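Local coordinates for AT5g51070/K3K7_27 (PDB 5GKM), which probably works as an ATP-dependent Clp-family chaperone associated with the Clp protease, represented here by its all-helical N-terminal domain, at residues E8-R13 / E121-G126; V107-T112 / F128-G133; R111-Q116 / A152-L157. All blocks are in the same frame, centred on the assembly; numbering follows the deposited sequence. Where two conformers were deposited one is given.

In the fold
Starting from the N terminus, the turn leading into helix 12-27 meets the first part of helix 120-130 in interaction 1, which closes a loop of more than a hundred residues. Interaction 2 then links the end of helix 97-112 to the end of helix 120-130, closing a short loop. Interaction 3 leaves from that same helix end, with Arg111 and Thr112 shared, and reaches helix 146-158 near the C terminus. Along the chain interaction 1 crosses both of the others. Helix 120-130 carries interactions 1 and 2 and is flanked by interaction 3, and the three contacts bring three other helices of the domain, 12-27, 97-112 and 146-158, together around it.

Interaction 1: residues E8-R13 / E121-G126; sequences ERFTER and EHIAVG
A salt bridge beside an apolar contact joins Arg13 in the first turn of helix 12-27 and Phe10 in the loop just before it to Glu121 and Ile123 in the first turns of helix 120-130. The contact is largely buried and belongs to the all-helical Clp N-terminal domain, where it brings the beginning of the chain against a helix from its second half. Thr11 occupies the N-cap of helix 12-27, its OG1 bonded to Ala14 N. Arg13 follows in the first turn, its side chain directed toward helix 120-130. Arg13 NH1 donates to Glu121 OE2 over 3.1 Å, with a nearly straight N-H...O angle of 162°. The acceptor lies at the guanidinium edge, near its plane, and the bond uses the syn lone pair of OE2. The two flat groups are nonetheless turned 54° against each other, and Arg13 NH1 is 3.5 Å from Glu121 OE1, so the pair is joined by one hydrogen bond and not by a two-bond, side-on pairing. The bend in the Glu121 chain (chi2 80°) swings its carboxylate round to meet the arginine. Next to the salt bridge, Phe10 CE2 meets Ile123 CD1 at 4.1 Å, the side chains crossing at about a right angle. The Phe10 ring is further enclosed by Ile15, Ile18, Ile118 and Val107, and it makes an edge-to-face pair with Phe7. Both charged groups have second partners: Arg13 NH2 pairs with Glu45, and Glu121 OE2 also receives Arg156 NH1 from helix 146-158. With two arginines bonded to one of its oxygens, the buried Glu121 carboxylate is probably stabilised in its ionised form, and its charge is shared between helices 12-27 and 146-158.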
loop_
_atom_site.group_PDB
_atom_site.type_symbol
_atom_site.label_atom_id
_atom_site.label_comp_id
_atom_site.label_asym_id
_atom_site.label_seq_id
_atom_site.Cartn_x
_atom_site.Cartn_y
_atom_site.Cartn_z
ATOM N N GLU A 8 -4.305 13.838 -9.203
ATOM C CA GLU A 8 -5.567 14.366 -9.655
ATOM C C GLU A 8 -6.577 13.265 -9.942
ATOM O O GLU A 8 -7.718 13.370 -9.575
ATOM C CB GLU A 8 -5.382 15.249 -10.923
ATOM C CG GLU A 8 -6.673 15.555 -11.691
ATOM C CD GLU A 8 -6.444 16.329 -12.990
ATOM O OE1 GLU A 8 -5.707 17.295 -12.926
ATOM O OE2 GLU A 8 -7.026 15.984 -14.059
ATOM N N ARG A 9 -6.103 12.199 -10.568
ATOM C CA ARG A 9 -6.981 11.120 -10.900
ATOM C C ARG A 9 -7.150 10.049 -9.859
ATOM O O ARG A 9 -7.857 9.137 -10.070
ATOM C CB ARG A 9 -6.663 10.535 -12.248
ATOM C CG ARG A 9 -7.106 11.491 -13.333
ATOM C CD ARG A 9 -7.338 10.784 -14.625
ATOM N NE ARG A 9 -7.713 11.716 -15.631
ATOM C CZ ARG A 9 -8.832 11.669 -16.320
ATOM N NH1 ARG A 9 -9.669 10.684 -16.137
ATOM N NH2 ARG A 9 -9.083 12.608 -17.225
ATOM N N PHE A 10 -6.493 10.217 -8.732
ATOM C CA PHE A 10 -6.635 9.272 -7.646
ATOM C C PHE A 10 -7.953 9.520 -6.908
ATOM O O PHE A 10 -8.275 10.631 -6.627
ATOM C CB PHE A 10 -5.450 9.352 -6.678
ATOM C CG PHE A 10 -4.184 8.693 -7.168
ATOM C CD1 PHE A 10 -3.589 9.097 -8.316
ATOM C CD2 PHE A 10 -3.569 7.709 -6.440
ATOM C CE1 PHE A 10 -2.439 8.505 -8.762
ATOM C CE2 PHE A 10 -2.416 7.135 -6.881
ATOM C CZ PHE A 10 -1.849 7.545 -8.058
ATOM N N THR A 11 -8.688 8.471 -6.617
ATOM C CA THR A 11 -9.921 8.612 -5.929
ATOM C C THR A 11 -9.716 9.043 -4.481
ATOM O O THR A 11 -8.671 8.929 -3.914
ATOM C CB THR A 11 -10.768 7.346 -5.912
ATOM O OG1 THR A 11 -10.184 6.364 -5.064
ATOM C CG2 THR A 11 -10.939 6.804 -7.326
ATOM N N GLU A 12 -10.806 9.556 -3.933
ATOM C CA GLU A 12 -10.830 9.887 -2.431
ATOM C C GLU A 12 -10.341 8.690 -1.425
ATOM O O GLU A 12 -9.550 8.917 -0.608
ATOM C CB GLU A 12 -12.226 10.356 -1.995
ATOM C CG GLU A 12 -12.317 10.680 -0.530
ATOM C CD GLU A 12 -13.763 10.815 -0.028
ATOM O OE1 GLU A 12 -14.716 10.870 -0.828
ATOM O OE2 GLU A 12 -13.969 10.741 1.186
ATOM N N ARG A 13 -10.763 7.487 -1.767
ATOM C CA ARG A 13 -10.299 6.337 -1.074
ATOM C C ARG A 13 -8.811 6.148 -1.297
ATOM O O ARG A 13 -8.147 5.752 -0.406
ATOM C CB ARG A 13 -10.981 5.040 -1.485
ATOM C CG ARG A 13 -12.470 5.000 -1.256
ATOM C CD ARG A 13 -13.071 3.633 -1.557
ATOM N NE ARG A 13 -12.319 2.617 -0.881
ATOM C CZ ARG A 13 -12.003 1.461 -1.408
ATOM N NH1 ARG A 13 -12.424 1.149 -2.608
ATOM N NH2 ARG A 13 -11.231 0.637 -0.724
ATOM N N GLU A 121 -7.678 -0.246 -5.363
ATOM C CA GLU A 121 -7.534 -1.538 -5.975
ATOM C C GLU A 121 -6.429 -1.543 -7.038
ATOM O O GLU A 121 -5.747 -2.468 -7.173
ATOM C CB GLU A 121 -8.857 -2.012 -6.514
ATOM C CG GLU A 121 -9.799 -2.346 -5.399
ATOM C CD GLU A 121 -10.498 -1.151 -4.762
ATOM O OE1 GLU A 121 -10.551 -0.075 -5.262
ATOM O OE2 GLU A 121 -11.036 -1.398 -3.740
ATOM N N HIS A 122 -6.317 -0.458 -7.786
ATOM C CA HIS A 122 -5.235 -0.309 -8.716
ATOM C C HIS A 122 -3.903 -0.247 -8.017
ATOM O O HIS A 122 -2.946 -0.738 -8.495
ATOM C CB HIS A 122 -5.357 0.959 -9.533
ATOM C CG HIS A 122 -6.569 1.009 -10.431
ATOM N ND1 HIS A 122 -7.566 1.872 -10.273
ATOM C CD2 HIS A 122 -6.893 0.252 -11.515
ATOM C CE1 HIS A 122 -8.463 1.674 -11.216
ATOM N NE2 HIS A 122 -8.056 0.679 -11.964
ATOM N N ILE A 123 -3.868 0.459 -6.897
ATOM C CA ILE A 123 -2.668 0.517 -6.081
ATOM C C ILE A 123 -2.289 -0.854 -5.546
ATOM O O ILE A 123 -1.178 -1.192 -5.515
ATOM C CB ILE A 123 -2.752 1.538 -4.905
ATOM C CG1 ILE A 123 -3.055 2.931 -5.467
ATOM C CG2 ILE A 123 -1.483 1.475 -4.060
ATOM C CD1 ILE A 123 -3.400 3.986 -4.437
ATOM N N ALA A 124 -3.283 -1.605 -5.124
ATOM C CA ALA A 124 -2.994 -2.955 -4.668
ATOM C C ALA A 124 -2.414 -3.848 -5.771
ATOM O O ALA A 124 -1.532 -4.569 -5.536
ATOM C CB ALA A 124 -4.237 -3.607 -4.069
ATOM N N VAL A 125 -2.962 -3.726 -6.962
ATOM C CA VAL A 125 -2.451 -4.538 -8.049
ATOM C C VAL A 125 -1.002 -4.161 -8.286
ATOM O O VAL A 125 -0.209 -4.986 -8.490
ATOM C CB VAL A 125 -3.254 -4.394 -9.358
ATOM C CG1 VAL A 125 -2.634 -5.244 -10.464
ATOM C CG2 VAL A 125 -4.668 -4.865 -9.099
ATOM N N GLY A 126 -0.718 -2.883 -8.211
ATOM C CA GLY A 126 0.649 -2.437 -8.352
ATOM C C GLY A 126 1.537 -2.971 -7.260
ATOM O O GLY A 126 2.591 -3.412 -7.504
#

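Interaction 2: residues V107-T112 / F128-G133; sequences VEYSRT and FTVDDG
Tyr109 and Thr129 approach from opposite directions, and the tyrosine hydroxyl meets the threonine hydroxyl at the edge of the ring. Tyr109 OH donates to Thr129 OG1 over 2.8 Å, and this short bond is the main link between the two segments. OG1 lies near the plane of the ring, off to the side of CE2, from which it is 3.5 Å away, so the phenol presents its rim and not a face. The Thr129 side chain is turned with OG1 between the backbone N and the carbonyl carbon (chi1 58°), which lets the hydroxyl reach both the tyrosine and its own helix. There Thr129 OG1 is bonded to Val125 O one turn back, with Gly126 O as a weaker second partner. Accepting from Tyr109 and bonded in turn to Val125 O, the threonine hydroxyl links the phenol to the backbone of the last, weakly bonded turn of helix 120-130. Val130 comes up beside the bond, its CG1 4.5 Å from Tyr109 OH, and also packs on Arg101, Val102 and Ala105 of helix 97-112. Val125 CG1 sits over one face of the ring, 3.6 Å from Tyr109 CE2. Beyond Val130 the chain turns away through an Asx turn, Asp131 OD1 accepting from Gly133 N at 2.9 Å, with the donor well above the carboxylate plane. Asp131 OD2 bonds to Thr35 and to Ala135 N, fixing this turn between helices 35-45 and 134-142. The contact thus lies at the surface of a strandless domain, where the last turn of helix 97-112 reaches across to the C-terminal end of helix 120-130, while Phe128 on the buried side packs against helices 35-45 and 146-158.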
loop_
_atom_site.group_PDB
_atom_site.type_symbol
_atom_site.label_atom_id
_atom_site.label_comp_id
_atom_site.label_asym_id
_atom_site.label_seq_id
_atom_site.Cartn_x
_atom_site.Cartn_y
_atom_site.Cartn_z
ATOM N N VAL A 107 -1.211 3.724 -11.862
ATOM C CA VAL A 107 -1.675 4.626 -12.923
ATOM C C VAL A 107 -1.713 3.904 -14.273
ATOM O O VAL A 107 -2.616 4.046 -15.028
ATOM C CB VAL A 107 -0.754 5.853 -13.072
ATOM C CG1 VAL A 107 -1.208 6.711 -14.244
ATOM C CG2 VAL A 107 -0.820 6.699 -11.831
ATOM N N GLU A 108 -0.662 3.158 -14.522
ATOM C CA GLU A 108 -0.607 2.408 -15.778
ATOM C C GLU A 108 -1.697 1.358 -15.952
ATOM O O GLU A 108 -2.292 1.251 -16.966
ATOM C CB GLU A 108 0.781 1.802 -15.967
ATOM C CG GLU A 108 1.837 2.882 -16.221
ATOM C CD GLU A 108 3.254 2.406 -16.099
ATOM O OE1 GLU A 108 3.478 1.224 -16.118
ATOM O OE2 GLU A 108 4.168 3.218 -16.017
ATOM N N TYR A 109 -1.912 0.598 -14.914
ATOM C CA TYR A 109 -2.924 -0.408 -14.931
ATOM C C TYR A 109 -4.283 0.248 -15.149
ATOM O O TYR A 109 -5.097 -0.241 -15.866
ATOM C CB TYR A 109 -2.934 -1.177 -13.609
ATOM C CG TYR A 109 -1.819 -2.168 -13.419
ATOM C CD1 TYR A 109 -1.447 -3.024 -14.424
ATOM C CD2 TYR A 109 -1.169 -2.283 -12.240
ATOM C CE1 TYR A 109 -0.442 -3.930 -14.247
ATOM C CE2 TYR A 109 -0.145 -3.187 -12.058
ATOM C CZ TYR A 109 0.208 -4.033 -13.052
ATOM O OH TYR A 109 1.196 -4.933 -12.874
ATOM N N SER A 110 -4.505 1.370 -14.484
ATOM C CA SER A 110 -5.762 2.023 -14.627
ATOM C C SER A 110 -5.992 2.476 -16.061
ATOM O O SER A 110 -7.059 2.385 -16.573
ATOM C CB SER A 110 -5.818 3.245 -13.680
ATOM O OG SER A 110 -6.886 4.016 -14.020
ATOM N N ARG A 111 -4.964 3.000 -16.653
ATOM C CA ARG A 111 -5.057 3.422 -18.043
ATOM C C ARG A 111 -5.299 2.245 -18.991
ATOM O O ARG A 111 -6.061 2.343 -19.883
ATOM C CB ARG A 111 -3.799 4.136 -18.477
ATOM C CG ARG A 111 -3.644 5.469 -17.828
ATOM C CD ARG A 111 -2.300 6.029 -18.144
ATOM N NE ARG A 111 -2.115 7.344 -17.576
ATOM C CZ ARG A 111 -0.948 7.863 -17.382
ATOM N NH1 ARG A 111 0.117 7.203 -17.717
ATOM N NH2 ARG A 111 -0.854 9.049 -16.866
ATOM N N THR A 112 -4.619 1.148 -18.741
ATOM C CA THR A 112 -4.778 -0.028 -19.570
ATOM C C THR A 112 -6.203 -0.554 -19.519
ATOM O O THR A 112 -6.724 -1.049 -20.473
ATOM C CB THR A 112 -3.771 -1.117 -19.157
ATOM O OG1 THR A 112 -2.477 -0.643 -19.433
ATOM C CG2 THR A 112 -3.985 -2.449 -19.920
ATOM N N PHE A 128 1.304 -5.527 -5.525
ATOM C CA PHE A 128 1.484 -6.954 -5.527
ATOM C C PHE A 128 2.135 -7.453 -6.808
ATOM O O PHE A 128 2.181 -8.622 -7.004
ATOM C CB PHE A 128 0.143 -7.680 -5.319
ATOM C CG PHE A 128 -0.537 -7.338 -4.019
ATOM C CD1 PHE A 128 0.218 -7.000 -2.935
ATOM C CD2 PHE A 128 -1.917 -7.357 -3.877
ATOM C CE1 PHE A 128 -0.359 -6.665 -1.755
ATOM C CE2 PHE A 128 -2.516 -7.014 -2.676
ATOM C CZ PHE A 128 -1.724 -6.651 -1.639
ATOM N N THR A 129 2.506 -6.542 -7.694
ATOM C CA THR A 129 3.215 -6.903 -8.908
ATOM C C THR A 129 4.546 -6.236 -9.145
ATOM O O THR A 129 5.334 -6.775 -9.846
ATOM C CB THR A 129 2.366 -6.734 -10.153
ATOM O OG1 THR A 129 1.921 -5.401 -10.259
ATOM C CG2 THR A 129 1.161 -7.644 -10.140
ATOM N N VAL A 130 4.767 -5.053 -8.624
ATOM C CA VAL A 130 6.000 -4.329 -8.911
ATOM C C VAL A 130 6.855 -3.865 -7.736
ATOM O O VAL A 130 7.741 -3.068 -7.929
ATOM C CB VAL A 130 5.764 -3.120 -9.842
ATOM C CG1 VAL A 130 5.052 -3.560 -11.088
ATOM C CG2 VAL A 130 5.037 -2.008 -9.132
ATOM N N ASP A 131 6.569 -4.352 -6.538
ATOM C CA ASP A 131 7.326 -3.899 -5.380
ATOM C C ASP A 131 8.640 -4.669 -5.121
ATOM O O ASP A 131 9.017 -5.450 -5.921
ATOM C CB ASP A 131 6.470 -3.717 -4.107
ATOM C CG ASP A 131 6.583 -4.877 -3.126
ATOM O OD1 ASP A 131 6.789 -5.957 -3.628
ATOM O OD2 ASP A 131 6.417 -4.706 -1.925
ATOM N N ASP A 132 9.287 -4.368 -4.007
ATOM C CA ASP A 132 10.650 -4.871 -3.679
ATOM C C ASP A 132 10.650 -6.175 -2.917
ATOM O O ASP A 132 11.678 -6.646 -2.511
ATOM C CB ASP A 132 11.528 -3.840 -2.953
ATOM C CG ASP A 132 11.011 -3.465 -1.590
ATOM O OD1 ASP A 132 9.987 -3.976 -1.223
ATOM O OD2 ASP A 132 11.653 -2.652 -0.910
ATOM N N GLY A 133 9.489 -6.774 -2.800
ATOM C CA GLY A 133 9.270 -7.959 -2.041
ATOM C C GLY A 133 8.756 -7.726 -0.639
ATOM O O GLY A 133 8.393 -8.627 0.027
#

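Interaction 3: residues R111-Q116 / A152-L157; sequences RTMDCQ and AALTRL
Arg156 NH2 forms salt bridges to the carboxylates of Asp46 and Asp48 on one side of helix 146-158, while Leu154 and Leu157 of that helix meet Met113. Across the contact itself the attraction is wholly apolar. Met113 runs out from its backbone with CG beside the backbone N (chi1 -74°), and a bend at the thioether (chi3 -143°) turns the terminal methyl towards Leu154. Met113 CE comes to 3.6 Å from Leu154 CD2, a methyl-to-methyl contact between side chains that cross at about a right angle. The sulfur serves the second leucine, with Met113 SD lying 4.2 Å from Leu157 CD1. Leucines three residues apart on one helix thus flank the end of the methionine, Leu154 at its methyl and Leu157 at its sulfur. Met113 lies within the Schellman motif that closes helix 97-112. Asp114 takes a positive phi of 62°, and the backbone bond from Asp114 N back to Arg111 O measures 2.9 Å. A second bond, probably from Cys115 N to Ser110 O, completes the motif. Met113 projects from the turn closed by these two backbone bonds and remains exposed at the surface of the domain. Both leucines face helix 120-130 as well, Leu154 touching Val125 and Leu157 touching Glu121 and His122. Farther along the connecting loop, Gln116 OE1 accepts a hydrogen bond from Arg9 NH1, which ties the loop to the segment that precedes helix 12-27. Met113 therefore bridges, at the surface, the C-terminal end of helix 97-112 and the final turns of helix 146-158, with helix 120-130 packed against the leucines and no strand nearby.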
loop_
_atom_site.group_PDB
_atom_site.type_symbol
_atom_site.label_atom_id
_atom_site.label_comp_id
_atom_site.label_asym_id
_atom_site.label_seq_id
_atom_site.Cartn_x
_atom_site.Cartn_y
_atom_site.Cartn_z
ATOM N N ARG A 111 -4.964 3.000 -16.653
ATOM C CA ARG A 111 -5.057 3.422 -18.043
ATOM C C ARG A 111 -5.299 2.245 -18.991
ATOM O O ARG A 111 -6.061 2.343 -19.883
ATOM C CB ARG A 111 -3.799 4.136 -18.477
ATOM C CG ARG A 111 -3.644 5.469 -17.828
ATOM C CD ARG A 111 -2.300 6.029 -18.144
ATOM N NE ARG A 111 -2.115 7.344 -17.576
ATOM C CZ ARG A 111 -0.948 7.863 -17.382
ATOM N NH1 ARG A 111 0.117 7.203 -17.717
ATOM N NH2 ARG A 111 -0.854 9.049 -16.866
ATOM N N THR A 112 -4.619 1.148 -18.741
ATOM C CA THR A 112 -4.778 -0.028 -19.570
ATOM C C THR A 112 -6.203 -0.554 -19.519
ATOM O O THR A 112 -6.724 -1.049 -20.473
ATOM C CB THR A 112 -3.771 -1.117 -19.157
ATOM O OG1 THR A 112 -2.477 -0.643 -19.433
ATOM C CG2 THR A 112 -3.985 -2.449 -19.920
ATOM N N MET A 113 -6.806 -0.443 -18.370
ATOM C CA MET A 113 -8.160 -0.881 -18.164
ATOM C C MET A 113 -9.193 0.196 -18.642
ATOM O O MET A 113 -10.348 0.041 -18.462
ATOM C CB MET A 113 -8.382 -1.222 -16.689
ATOM C CG MET A 113 -7.750 -2.521 -16.214
ATOM S SD MET A 113 -7.641 -2.608 -14.387
ATOM C CE MET A 113 -6.096 -3.425 -14.218
ATOM N N ASP A 114 -8.713 1.299 -19.158
ATOM C CA ASP A 114 -9.550 2.384 -19.611
ATOM C C ASP A 114 -10.350 2.939 -18.487
ATOM O O ASP A 114 -11.457 3.383 -18.643
ATOM C CB ASP A 114 -10.476 1.971 -20.751
ATOM C CG ASP A 114 -10.969 3.181 -21.565
ATOM O OD1 ASP A 114 -10.200 4.079 -21.892
ATOM O OD2 ASP A 114 -12.136 3.208 -21.891
ATOM N N CYS A 115 -9.744 2.884 -17.320
ATOM C CA CYS A 115 -10.492 3.560 -16.181
ATOM C C CYS A 115 -10.155 5.193 -15.969
ATOM O O CYS A 115 -9.171 5.626 -16.435
ATOM C CB CYS A 115 -9.960 2.817 -14.966
ATOM S SG CYS A 115 -10.940 3.234 -13.594
ATOM N N GLN A 116 -11.150 5.898 -15.518
ATOM C CA GLN A 116 -11.027 7.296 -15.372
ATOM C C GLN A 116 -10.317 7.688 -14.078
ATOM O O GLN A 116 -10.037 8.804 -13.871
ATOM C CB GLN A 116 -12.402 7.955 -15.428
ATOM C CG GLN A 116 -13.088 7.805 -16.777
ATOM C CD GLN A 116 -12.294 8.405 -17.907
ATOM O OE1 GLN A 116 -11.644 9.421 -17.749
ATOM N NE2 GLN A 116 -12.371 7.794 -19.065
ATOM N N ALA A 152 -8.652 -10.563 -6.269
ATOM C CA ALA A 152 -9.760 -9.959 -5.612
ATOM C C ALA A 152 -9.855 -8.458 -5.924
ATOM O O ALA A 152 -10.898 -7.946 -6.008
ATOM C CB ALA A 152 -9.700 -10.181 -4.104
ATOM N N ALA A 153 -8.723 -7.787 -6.025
ATOM C CA ALA A 153 -8.754 -6.397 -6.348
ATOM C C ALA A 153 -9.287 -6.173 -7.755
ATOM O O ALA A 153 -10.023 -5.300 -7.990
ATOM C CB ALA A 153 -7.366 -5.774 -6.210
ATOM N N LEU A 154 -8.838 -7.006 -8.667
ATOM C CA LEU A 154 -9.309 -6.909 -10.028
ATOM C C LEU A 154 -10.819 -7.168 -10.105
ATOM O O LEU A 154 -11.500 -6.547 -10.863
ATOM C CB LEU A 154 -8.537 -7.852 -10.934
ATOM C CG LEU A 154 -7.092 -7.471 -11.211
ATOM C CD1 LEU A 154 -6.312 -8.581 -11.819
ATOM C CD2 LEU A 154 -6.867 -6.196 -12.002
ATOM N N THR A 155 -11.294 -8.099 -9.307
ATOM C CA THR A 155 -12.703 -8.397 -9.235
ATOM C C THR A 155 -13.519 -7.212 -8.751
ATOM O O THR A 155 -14.527 -6.879 -9.332
ATOM C CB THR A 155 -12.974 -9.672 -8.430
ATOM O OG1 THR A 155 -12.326 -10.765 -9.059
ATOM C CG2 THR A 155 -14.409 -9.939 -8.320
ATOM N N ARG A 156 -13.017 -6.510 -7.766
ATOM C CA ARG A 156 -13.680 -5.324 -7.316
ATOM C C ARG A 156 -13.803 -4.255 -8.386
ATOM O O ARG A 156 -14.789 -3.604 -8.506
ATOM C CB ARG A 156 -12.940 -4.718 -6.135
ATOM C CG ARG A 156 -13.349 -5.262 -4.812
ATOM C CD ARG A 156 -12.773 -4.395 -3.750
ATOM N NE ARG A 156 -12.861 -4.934 -2.440
ATOM C CZ ARG A 156 -12.330 -4.384 -1.360
ATOM N NH1 ARG A 156 -11.661 -3.247 -1.434
ATOM N NH2 ARG A 156 -12.454 -4.975 -0.229
ATOM N N LEU A 157 -12.778 -4.112 -9.175
ATOM C CA LEU A 157 -12.794 -3.092 -10.190
ATOM C C LEU A 157 -13.811 -3.348 -11.298
ATOM O O LEU A 157 -14.145 -2.495 -12.045
ATOM C CB LEU A 157 -11.411 -2.959 -10.796
ATOM C CG LEU A 157 -10.364 -2.321 -9.893
ATOM C CD1 LEU A 157 -8.969 -2.627 -10.367
ATOM C CD2 LEU A 157 -10.565 -0.826 -9.843
#